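Local coordinates for protein Asp (Solanum tuberosum, PDB 3RFI) that forms the saposin-like domain of a plant aspartic protease, a helical insert that, as in other saposin-like proteins, probably interacts with membranes or lipids, at residues G19-D24 with T92-L97. Residues are numbered along the deposited sequence; the frame is centred on the assembly and turned at random.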
loop_
_atom_site.group_PDB
_atom_site.type_symbol
_atom_site.label_atom_id
_atom_site.label_comp_id
_atom_site.label_asym_id
_atom_site.label_seq_id
_atom_site.Cartn_x
_atom_site.Cartn_y
_atom_site.Cartn_z
ATOM N N GLY A 19 3.357 10.115 6.421
ATOM C CA GLY A 19 2.886 8.702 6.426
ATOM C C GLY A 19 1.654 8.527 5.568
ATOM O O GLY A 19 1.581 7.599 4.775
ATOM N N GLU A 20 0.659 9.379 5.738
ATOM C CA GLU A 20 -0.549 9.264 4.934
ATOM C C GLU A 20 -0.221 9.474 3.467
ATOM O O GLU A 20 -0.762 8.785 2.599
ATOM C CB GLU A 20 -1.628 10.272 5.355
ATOM C CG GLU A 20 -2.216 9.955 6.669
ATOM C CD GLU A 20 -3.543 10.623 6.862
ATOM O OE1 GLU A 20 -3.837 11.571 6.092
ATOM O OE2 GLU A 20 -4.282 10.195 7.784
ATOM N N MET A 21 0.635 10.448 3.177
ATOM C CA MET A 21 1.011 10.702 1.801
ATOM C C MET A 21 1.705 9.478 1.182
ATOM O O MET A 21 1.417 9.061 0.041
ATOM C CB MET A 21 1.924 11.884 1.770
ATOM C CG MET A 21 2.415 12.290 0.415
ATOM S SD MET A 21 3.113 13.920 0.458
ATOM C CE MET A 21 3.903 13.856 -1.155
ATOM N N ILE A 22 2.624 8.887 1.931
ATOM C CA ILE A 22 3.336 7.741 1.407
ATOM C C ILE A 22 2.396 6.560 1.199
ATOM O O ILE A 22 2.455 5.900 0.157
ATOM C CB ILE A 22 4.521 7.362 2.323
ATOM C CG1 ILE A 22 5.554 8.533 2.345
ATOM C CG2 ILE A 22 5.022 5.915 2.066
ATOM C CD1 ILE A 22 6.628 8.435 3.478
ATOM N N TRP A 23 1.552 6.294 2.186
ATOM C CA TRP A 23 0.594 5.220 2.079
ATOM C C TRP A 23 -0.306 5.466 0.887
ATOM O O TRP A 23 -0.614 4.537 0.155
ATOM C CB TRP A 23 -0.301 5.190 3.317
ATOM C CG TRP A 23 -1.368 4.183 3.223
ATOM C CD1 TRP A 23 -2.730 4.399 3.169
ATOM C CD2 TRP A 23 -1.171 2.776 3.211
ATOM N NE1 TRP A 23 -3.397 3.166 3.103
ATOM C CE2 TRP A 23 -2.451 2.166 3.114
ATOM C CE3 TRP A 23 -0.021 1.960 3.221
ATOM C CZ2 TRP A 23 -2.615 0.772 3.109
ATOM C CZ3 TRP A 23 -0.193 0.602 3.180
ATOM C CH2 TRP A 23 -1.459 0.024 3.111
ATOM N N ASP A 24 -0.753 6.707 0.698
ATOM C CA ASP A 24 -1.594 7.009 -0.466
ATOM C C ASP A 24 -0.931 6.633 -1.799
ATOM O O ASP A 24 -1.542 6.065 -2.741
ATOM C CB ASP A 24 -1.992 8.464 -0.431
ATOM C CG ASP A 24 -3.085 8.740 0.642
ATOM O OD1 ASP A 24 -3.469 9.902 0.770
ATOM O OD2 ASP A 24 -3.531 7.804 1.370
ATOM N N THR A 92 -7.713 0.786 7.736
ATOM C CA THR A 92 -6.559 0.101 7.193
ATOM C C THR A 92 -5.309 1.006 7.208
ATOM O O THR A 92 -4.251 0.597 7.677
ATOM C CB THR A 92 -6.865 -0.408 5.795
ATOM O OG1 THR A 92 -7.925 -1.361 5.890
ATOM C CG2 THR A 92 -5.600 -1.026 5.131
ATOM N N LYS A 93 -5.466 2.224 6.697
ATOM C CA LYS A 93 -4.441 3.255 6.737
ATOM C C LYS A 93 -3.940 3.442 8.150
ATOM O O LYS A 93 -2.735 3.424 8.373
ATOM C CB LYS A 93 -5.002 4.583 6.201
ATOM C CG LYS A 93 -4.108 5.801 6.501
ATOM C CD LYS A 93 -4.923 7.130 6.527
ATOM C CE LYS A 93 -5.909 7.210 5.349
ATOM N NZ LYS A 93 -6.070 8.588 4.834
ATOM N N GLU A 94 -4.853 3.596 9.111
ATOM C CA GLU A 94 -4.444 3.931 10.482
ATOM C C GLU A 94 -3.685 2.736 11.103
ATOM O O GLU A 94 -2.720 2.918 11.855
ATOM C CB GLU A 94 -5.640 4.330 11.349
ATOM C CG GLU A 94 -6.430 5.598 10.860
ATOM C CD GLU A 94 -7.781 5.805 11.615
ATOM O OE1 GLU A 94 -7.995 5.165 12.669
ATOM O OE2 GLU A 94 -8.653 6.588 11.153
ATOM N N LYS A 95 -4.122 1.522 10.771
ATOM C CA LYS A 95 -3.484 0.299 11.276
ATOM C C LYS A 95 -2.059 0.247 10.709
ATOM O O LYS A 95 -1.101 -0.096 11.402
ATOM C CB LYS A 95 -4.290 -0.911 10.770
ATOM C CG LYS A 95 -3.811 -2.291 11.200
ATOM C CD LYS A 95 -5.025 -3.238 11.153
ATOM C CE LYS A 95 -4.619 -4.673 10.925
ATOM N NZ LYS A 95 -3.890 -5.209 12.116
ATOM N N VAL A 96 -1.916 0.596 9.441
ATOM C CA VAL A 96 -0.628 0.463 8.820
ATOM C C VAL A 96 0.309 1.509 9.395
ATOM O O VAL A 96 1.437 1.183 9.734
ATOM C CB VAL A 96 -0.697 0.658 7.320
ATOM C CG1 VAL A 96 0.728 0.730 6.726
ATOM C CG2 VAL A 96 -1.412 -0.525 6.693
ATOM N N LEU A 97 -0.141 2.758 9.483
ATOM C CA LEU A 97 0.703 3.822 10.070
ATOM C C LEU A 97 1.098 3.556 11.523
ATOM O O LEU A 97 2.240 3.801 11.904
ATOM C CB LEU A 97 0.097 5.193 9.874
ATOM C CG LEU A 97 -0.132 5.564 8.400
ATOM C CD1 LEU A 97 -0.696 6.976 8.287
ATOM C CD2 LEU A 97 1.153 5.444 7.614
HETATM O O HOH W 1 -5.697 10.208 1.988
#
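Trp23 of helix 6-29 lies against Val96 and Lys93 of helix 90-104 in an apolar helix-helix contact with a charged margin, joining the first and last helices of the chain. The segment axes approach to 10.4 Å, and a chi1 of 175° sets the indole anti to its own backbone N and across this gap. Val96 CG2, on a compact branched side chain, sits over the six-membered ring of Trp23, 4.0 Å from its centroid, in a CH-pi contact. Lys93 CA makes an off-centre one with the five-membered ring, while the indole N-H bonds the Leu87 carbonyl. Replacing Trp23 by an alanine is likely to leave that carbonyl without its donor, Val96 without its ring and a gap between the helices. Gly19 suits the close approach, since a beta carbon there would point at helix 90-104, about 3.1 Å from Leu97 CD2. At the margin, Glu20 CG packs on Leu97 CD1, and the bent Lys93 chain brings CD to 3.4 Å and NZ, in a long salt bridge, to 3.8 Å from Glu20 OE2. A water donates to Asp24 OD1 and weakly accepts from Lys93 NZ. The pairing probably corresponds to that of the second and third saposin helices, made terminal by the plant-specific swapped order.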